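Local structure of ESSB (Staphylococcus aureus, 4ANN) at residues Asp20-Pro25 against Asn127-Leu132; Asp73-Phe78 against Ile148-Glu153. The protein serves as a membrane component of the type VII secretion system, probably required for secretion of EsxA and EsxB, and is represented here by its cytoplasmic segment. All blocks are in the same frame, centred on the assembly; numbering follows the deposited sequence.

Contact 1: Asp20-Pro25 against Asn127-Leu132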
loop_
_atom_site.group_PDB
_atom_site.type_symbol
_atom_site.label_atom_id
_atom_site.label_comp_id
_atom_site.label_asym_id
_atom_site.label_seq_id
_atom_site.Cartn_x
_atom_site.Cartn_y
_atom_site.Cartn_z
ATOM N N ASP A 20 -13.579 -3.724 5.556
ATOM C CA ASP A 20 -13.389 -2.924 6.731
ATOM C C ASP A 20 -13.150 -3.776 7.974
ATOM O O ASP A 20 -12.983 -3.054 8.999
ATOM C CB ASP A 20 -14.538 -1.951 6.991
ATOM N N MET A 21 -13.160 -5.122 7.933
ATOM C CA MET A 21 -12.905 -5.977 9.169
ATOM C C MET A 21 -11.752 -6.891 8.769
ATOM O O MET A 21 -11.510 -7.274 7.602
ATOM C CB MET A 21 -14.113 -6.727 9.751
ATOM C CG MET A 21 -14.035 -7.403 11.128
ATOM S SD MET A 21 -13.515 -9.142 11.182
ATOM C CE MET A 21 -15.019 -10.041 10.758
ATOM N N ARG A 22 -10.959 -7.307 9.695
ATOM C CA ARG A 22 -9.976 -8.357 9.601
ATOM C C ARG A 22 -10.103 -9.258 10.821
ATOM O O ARG A 22 -10.226 -8.783 11.952
ATOM C CB ARG A 22 -8.606 -7.673 9.577
ATOM C CG ARG A 22 -7.501 -8.652 9.638
ATOM C CD ARG A 22 -6.164 -7.899 9.797
ATOM N NE ARG A 22 -5.154 -8.931 9.830
ATOM C CZ ARG A 22 -3.865 -8.635 10.028
ATOM N NH1 ARG A 22 -3.462 -7.408 10.219
ATOM N NH2 ARG A 22 -2.995 -9.661 10.013
ATOM N N GLU A 23 -9.985 -10.593 10.631
ATOM C CA GLU A 23 -9.981 -11.539 11.734
ATOM C C GLU A 23 -8.654 -12.232 11.778
ATOM O O GLU A 23 -8.121 -12.691 10.758
ATOM C CB GLU A 23 -11.116 -12.572 11.584
ATOM C CG GLU A 23 -11.106 -13.588 12.743
ATOM C CD GLU A 23 -12.205 -14.573 12.671
ATOM O OE1 GLU A 23 -13.336 -14.058 12.708
ATOM O OE2 GLU A 23 -12.015 -15.807 12.632
ATOM N N ILE A 24 -8.087 -12.314 12.977
ATOM C CA ILE A 24 -6.795 -12.990 13.238
ATOM C C ILE A 24 -7.036 -14.116 14.205
ATOM O O ILE A 24 -7.378 -13.869 15.362
ATOM C CB ILE A 24 -5.768 -11.999 13.832
ATOM C CG1 ILE A 24 -5.536 -10.813 12.871
ATOM C CG2 ILE A 24 -4.469 -12.737 14.228
ATOM C CD1 ILE A 24 -4.784 -9.684 13.483
ATOM N N PRO A 25 -6.882 -15.376 13.794
ATOM C CA PRO A 25 -7.105 -16.488 14.784
ATOM C C PRO A 25 -6.064 -16.423 15.864
ATOM O O PRO A 25 -4.867 -16.211 15.628
ATOM C CB PRO A 25 -6.963 -17.742 13.926
ATOM C CG PRO A 25 -7.124 -17.293 12.534
ATOM C CD PRO A 25 -6.582 -15.865 12.418
ATOM N N ASN A 127 7.766 -10.481 12.804
ATOM C CA ASN A 127 8.094 -11.626 13.633
ATOM C C ASN A 127 6.899 -11.990 14.503
ATOM O O ASN A 127 7.105 -12.871 15.334
ATOM C CB ASN A 127 9.299 -11.403 14.556
ATOM C CG ASN A 127 10.551 -10.989 13.835
ATOM O OD1 ASN A 127 11.310 -10.085 14.213
ATOM N ND2 ASN A 127 10.834 -11.684 12.737
ATOM N N VAL A 128 5.739 -11.386 14.262
ATOM C CA VAL A 128 4.595 -11.592 15.139
ATOM C C VAL A 128 3.311 -11.988 14.433
ATOM O O VAL A 128 2.665 -12.929 14.839
ATOM C CB VAL A 128 4.369 -10.327 15.982
ATOM C CG1 VAL A 128 3.087 -10.457 16.741
ATOM C CG2 VAL A 128 5.530 -10.122 16.919
ATOM N N VAL A 129 2.929 -11.188 13.409
ATOM C CA VAL A 129 1.736 -11.517 12.650
ATOM C C VAL A 129 1.895 -11.006 11.226
ATOM O O VAL A 129 2.516 -9.937 10.994
ATOM C CB VAL A 129 0.448 -11.000 13.326
ATOM C CG1 VAL A 129 0.375 -9.485 13.335
ATOM C CG2 VAL A 129 -0.795 -11.560 12.630
ATOM N N ASP A 130 1.346 -11.727 10.282
ATOM C CA ASP A 130 1.316 -11.380 8.872
ATOM C C ASP A 130 0.533 -10.104 8.668
ATOM O O ASP A 130 -0.255 -9.691 9.563
ATOM C CB ASP A 130 0.690 -12.539 8.072
ATOM C CG ASP A 130 1.583 -13.742 7.916
ATOM O OD1 ASP A 130 2.795 -13.662 8.208
ATOM O OD2 ASP A 130 1.028 -14.805 7.487
ATOM N N PRO A 131 0.702 -9.363 7.545
ATOM C CA PRO A 131 1.505 -9.732 6.389
ATOM C C PRO A 131 3.014 -9.677 6.648
ATOM O O PRO A 131 3.529 -8.902 7.443
ATOM C CB PRO A 131 1.123 -8.704 5.296
ATOM C CG PRO A 131 0.574 -7.545 6.093
ATOM C CD PRO A 131 -0.099 -8.177 7.267
ATOM N N LEU A 132 3.651 -10.578 5.899
ATOM C CA LEU A 132 5.056 -10.498 5.783
ATOM C C LEU A 132 5.465 -9.354 4.861
ATOM O O LEU A 132 4.746 -9.061 3.897
ATOM C CB LEU A 132 5.588 -11.758 5.080
ATOM C CG LEU A 132 5.121 -13.093 5.696
ATOM C CD1 LEU A 132 5.508 -14.270 4.814
ATOM C CD2 LEU A 132 5.660 -13.132 7.125
#

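Contact 2: Asp73-Phe78 against Ile148-Glu153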
loop_
_atom_site.group_PDB
_atom_site.type_symbol
_atom_site.label_atom_id
_atom_site.label_comp_id
_atom_site.label_asym_id
_atom_site.label_seq_id
_atom_site.Cartn_x
_atom_site.Cartn_y
_atom_site.Cartn_z
ATOM N N ASP A 73 -7.768 4.934 -5.772
ATOM C CA ASP A 73 -8.419 4.981 -7.065
ATOM C C ASP A 73 -9.022 6.332 -7.395
ATOM O O ASP A 73 -9.312 6.606 -8.569
ATOM C CB ASP A 73 -9.518 3.921 -7.170
ATOM C CG ASP A 73 -9.004 2.510 -7.354
ATOM O OD1 ASP A 73 -7.870 2.289 -7.740
ATOM O OD2 ASP A 73 -9.893 1.628 -7.111
ATOM N N ASN A 74 -9.220 7.187 -6.382
ATOM C CA ASN A 74 -9.750 8.534 -6.660
ATOM C C ASN A 74 -8.787 9.400 -7.430
ATOM O O ASN A 74 -9.190 10.405 -8.020
ATOM C CB ASN A 74 -10.085 9.228 -5.308
ATOM C CG ASN A 74 -11.283 8.649 -4.642
ATOM O OD1 ASN A 74 -11.616 7.436 -4.786
ATOM N ND2 ASN A 74 -11.925 9.496 -3.854
ATOM N N ILE A 75 -7.487 9.090 -7.445
ATOM C CA ILE A 75 -6.521 9.964 -8.090
ATOM C C ILE A 75 -6.514 9.823 -9.622
ATOM O O ILE A 75 -5.895 10.607 -10.305
ATOM C CB ILE A 75 -5.087 9.791 -7.555
ATOM C CG1 ILE A 75 -4.342 8.594 -8.074
ATOM C CG2 ILE A 75 -5.071 9.855 -6.020
ATOM C CD1 ILE A 75 -2.855 8.589 -7.695
ATOM N N LYS A 76 -7.201 8.822 -10.155
ATOM C CA LYS A 76 -7.124 8.536 -11.582
ATOM C C LYS A 76 -7.677 9.654 -12.442
ATOM O O LYS A 76 -7.254 9.814 -13.590
ATOM C CB LYS A 76 -7.831 7.221 -11.894
ATOM C CG LYS A 76 -7.196 6.028 -11.222
ATOM C CD LYS A 76 -7.858 4.699 -11.491
ATOM C CE LYS A 76 -7.223 3.553 -10.800
ATOM N NZ LYS A 76 -7.895 2.272 -11.098
ATOM N N SER A 77 -8.598 10.451 -11.902
ATOM C CA SER A 77 -9.192 11.557 -12.594
ATOM C C SER A 77 -8.527 12.886 -12.281
ATOM O O SER A 77 -9.008 13.928 -12.755
ATOM C CB SER A 77 -10.712 11.627 -12.265
ATOM O OG SER A 77 -10.966 11.618 -10.875
ATOM N N PHE A 78 -7.454 12.892 -11.502
ATOM C CA PHE A 78 -6.746 14.132 -11.174
ATOM C C PHE A 78 -6.039 14.712 -12.363
ATOM O O PHE A 78 -5.668 14.024 -13.320
ATOM C CB PHE A 78 -5.796 13.915 -10.053
ATOM C CG PHE A 78 -6.296 13.721 -8.656
ATOM C CD1 PHE A 78 -7.657 13.666 -8.352
ATOM C CD2 PHE A 78 -5.404 13.604 -7.602
ATOM C CE1 PHE A 78 -8.073 13.493 -7.050
ATOM C CE2 PHE A 78 -5.801 13.443 -6.319
ATOM C CZ PHE A 78 -7.138 13.378 -6.035
ATOM N N ILE A 148 0.821 2.813 -13.508
ATOM C CA ILE A 148 0.115 2.476 -14.737
ATOM C C ILE A 148 -1.370 2.642 -14.552
ATOM O O ILE A 148 -2.073 3.215 -15.395
ATOM C CB ILE A 148 0.505 1.040 -15.175
ATOM C CG1 ILE A 148 1.963 1.016 -15.624
ATOM C CG2 ILE A 148 -0.452 0.528 -16.240
ATOM C CD1 ILE A 148 2.534 -0.356 -15.832
ATOM N N CYS A 149 -1.907 2.122 -13.442
ATOM C CA CYS A 149 -3.341 2.241 -13.171
ATOM C C CYS A 149 -3.789 3.671 -13.026
ATOM O O CYS A 149 -4.870 4.054 -13.474
ATOM C CB CYS A 149 -3.703 1.439 -11.929
ATOM S SG CYS A 149 -3.625 -0.352 -12.148
ATOM N N ALA A 150 -2.962 4.517 -12.392
ATOM C CA ALA A 150 -3.324 5.918 -12.205
ATOM C C ALA A 150 -3.472 6.618 -13.560
ATOM O O ALA A 150 -4.281 7.558 -13.635
ATOM C CB ALA A 150 -2.300 6.628 -11.340
ATOM N N PHE A 151 -2.703 6.221 -14.549
ATOM C CA PHE A 151 -2.705 6.831 -15.881
ATOM C C PHE A 151 -3.660 6.157 -16.858
ATOM O O PHE A 151 -3.882 6.697 -17.937
ATOM C CB PHE A 151 -1.292 6.957 -16.431
ATOM C CG PHE A 151 -0.583 8.157 -15.871
ATOM C CD1 PHE A 151 -0.694 9.376 -16.490
ATOM C CD2 PHE A 151 0.180 8.067 -14.725
ATOM C CE1 PHE A 151 -0.040 10.497 -16.000
ATOM C CE2 PHE A 151 0.853 9.172 -14.244
ATOM C CZ PHE A 151 0.748 10.377 -14.864
ATOM N N ASN A 152 -4.286 5.040 -16.497
ATOM C CA ASN A 152 -5.255 4.403 -17.394
ATOM C C ASN A 152 -6.237 3.651 -16.512
ATOM O O ASN A 152 -5.933 2.558 -16.009
ATOM C CB ASN A 152 -4.562 3.489 -18.389
ATOM C CG ASN A 152 -5.553 2.861 -19.366
ATOM O OD1 ASN A 152 -6.740 2.873 -19.164
ATOM N ND2 ASN A 152 -4.982 2.241 -20.383
ATOM N N GLU A 153 -7.434 4.215 -16.350
ATOM C CA GLU A 153 -8.419 3.654 -15.455
ATOM C C GLU A 153 -8.933 2.273 -15.877
ATOM O O GLU A 153 -9.521 1.600 -15.074
ATOM C CB GLU A 153 -9.651 4.588 -15.314
ATOM C CG GLU A 153 -10.487 4.687 -16.593
ATOM C CD GLU A 153 -11.747 5.501 -16.517
ATOM O OE1 GLU A 153 -11.936 6.125 -15.432
ATOM O OE2 GLU A 153 -12.619 5.528 -17.447
HETATM O O HOH W 1 -6.612 1.477 -13.412
HETATM O O HOH W 2 -6.489 7.836 -15.488
#

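Contact 1: Asp20-Pro25 against Asn127-Leu132
The guanidinium end of Arg-22 passes alongside the CG2 methyl of Val-129, with NH2 3.9 Å from that carbon, and reaches the backbone of the next residue. Strand 21-25 is an edge strand of a three-stranded antiparallel sheet, paired with strand 58-63. Residues 127-132 belong to the loop running from strand 124-125 to helix 136-151, where Val-128 and Val-129 form a classic beta bulge against Leu-125. Arg-22 links the two elements: NH2 donates to Asp-130 O at 2.8 Å with an N-H...O angle of 149°. The nitrogen stands above the carbonyl plane, 41° out of it, whereas the oxygen sits at the guanidinium edge, tilted from its plane. With CG turned away from the backbone N (chi1 173°) and the chain extended as far as NE, the group is carried straight across to the loop. NH1 bonds instead to Arg-123 O, so two backbone carbonyls help to fix the rotation of the guanidinium. One of its faces is covered from within the strand by Ile-24 CD1, 3.6 Å above the plane and over its centre. The other branch of Ile-24 serves the loop: its side chain crosses that of Val-129 at about a right angle, and the two meet through their CG2 methyls at 4.2 Å. Past Asp-130 the peptide bond is cis, and Pro-131 CD ends 4.3 Å from Arg-22 NH2.

Contact 2: Asp73-Phe78 against Ile148-Glu153
Lys-76 lays its aliphatic chain across the last turn of helix 136-151, and its CD and CE each come to 3.6 Å from Cys-149 O. CD also packs against the backbone where the chain leaves the helix, 4.1 Å from Glu-153 CA. The backbones are close as well, with Lys-76 CA 3.6 Å from Ala-150 O. Beside these contacts of the lysine chain is a small apolar one, where Ile-75 CD1 touches Ala-150 CB at 4.2 Å. CG of Lys-76 is anti to the carbonyl carbon (chi1 -63°) and the rest of the chain is fully extended, which runs it alongside the helix end and brings NZ to water 1 and Asp-73. There NZ gives a hydrogen bond to water 1, which also lies within hydrogen-bonding distance of Asn-152 O and so probably bridges to it. NZ also forms a weak salt bridge with Asp-73 OD1, in the 3-10 turn of its own segment; Asp-73 is modelled in two conformers, so this pairing is less certain. Water 2 joins the two backbones more directly, donating to Lys-76 O at 2.8 Å and to Ala-150 O at 2.9 Å.

Further out, helix 80-89 backs both segments. Lys-83 NZ bonds to the same two carbonyls, Lys-76 O and Ala-150 O, and makes a cation-pi contact with Phe-151, while Tyr-86 meets the Phe-78 ring edge-to-face. The Cys-149 side chain packs on Phe-157 and Leu-160 of helix 157-162. No direct hydrogen bond spans the two segments: water 2 and the Lys-83 ammonium both bond to Ala-150 O at the helix end, and the positive charges of Lys-76 and Lys-83 beside that carbonyl-rich C-terminus probably offset its partial negative charge.

Contact 1 and contact 2 lie on opposite sides of the chain's centre, the centre of each about 15 Å from it. Their own centres are 29 Å apart and their nearest atoms about 14 Å, so neither touches the other. Along the sequence their segments alternate, and the loop of contact 1, residues 127-132, leads into helix 136-151, whose C-terminal turn carries contact 2. Contact 1 ties that loop to the 21-25 sheet, whereas contact 2 lies among helices. This division into a sheet part and a helical part, with the family's place in the protein kinase clan, is consistent with a kinase-like fold. Both contacts are structural packing that joins parts of the fold.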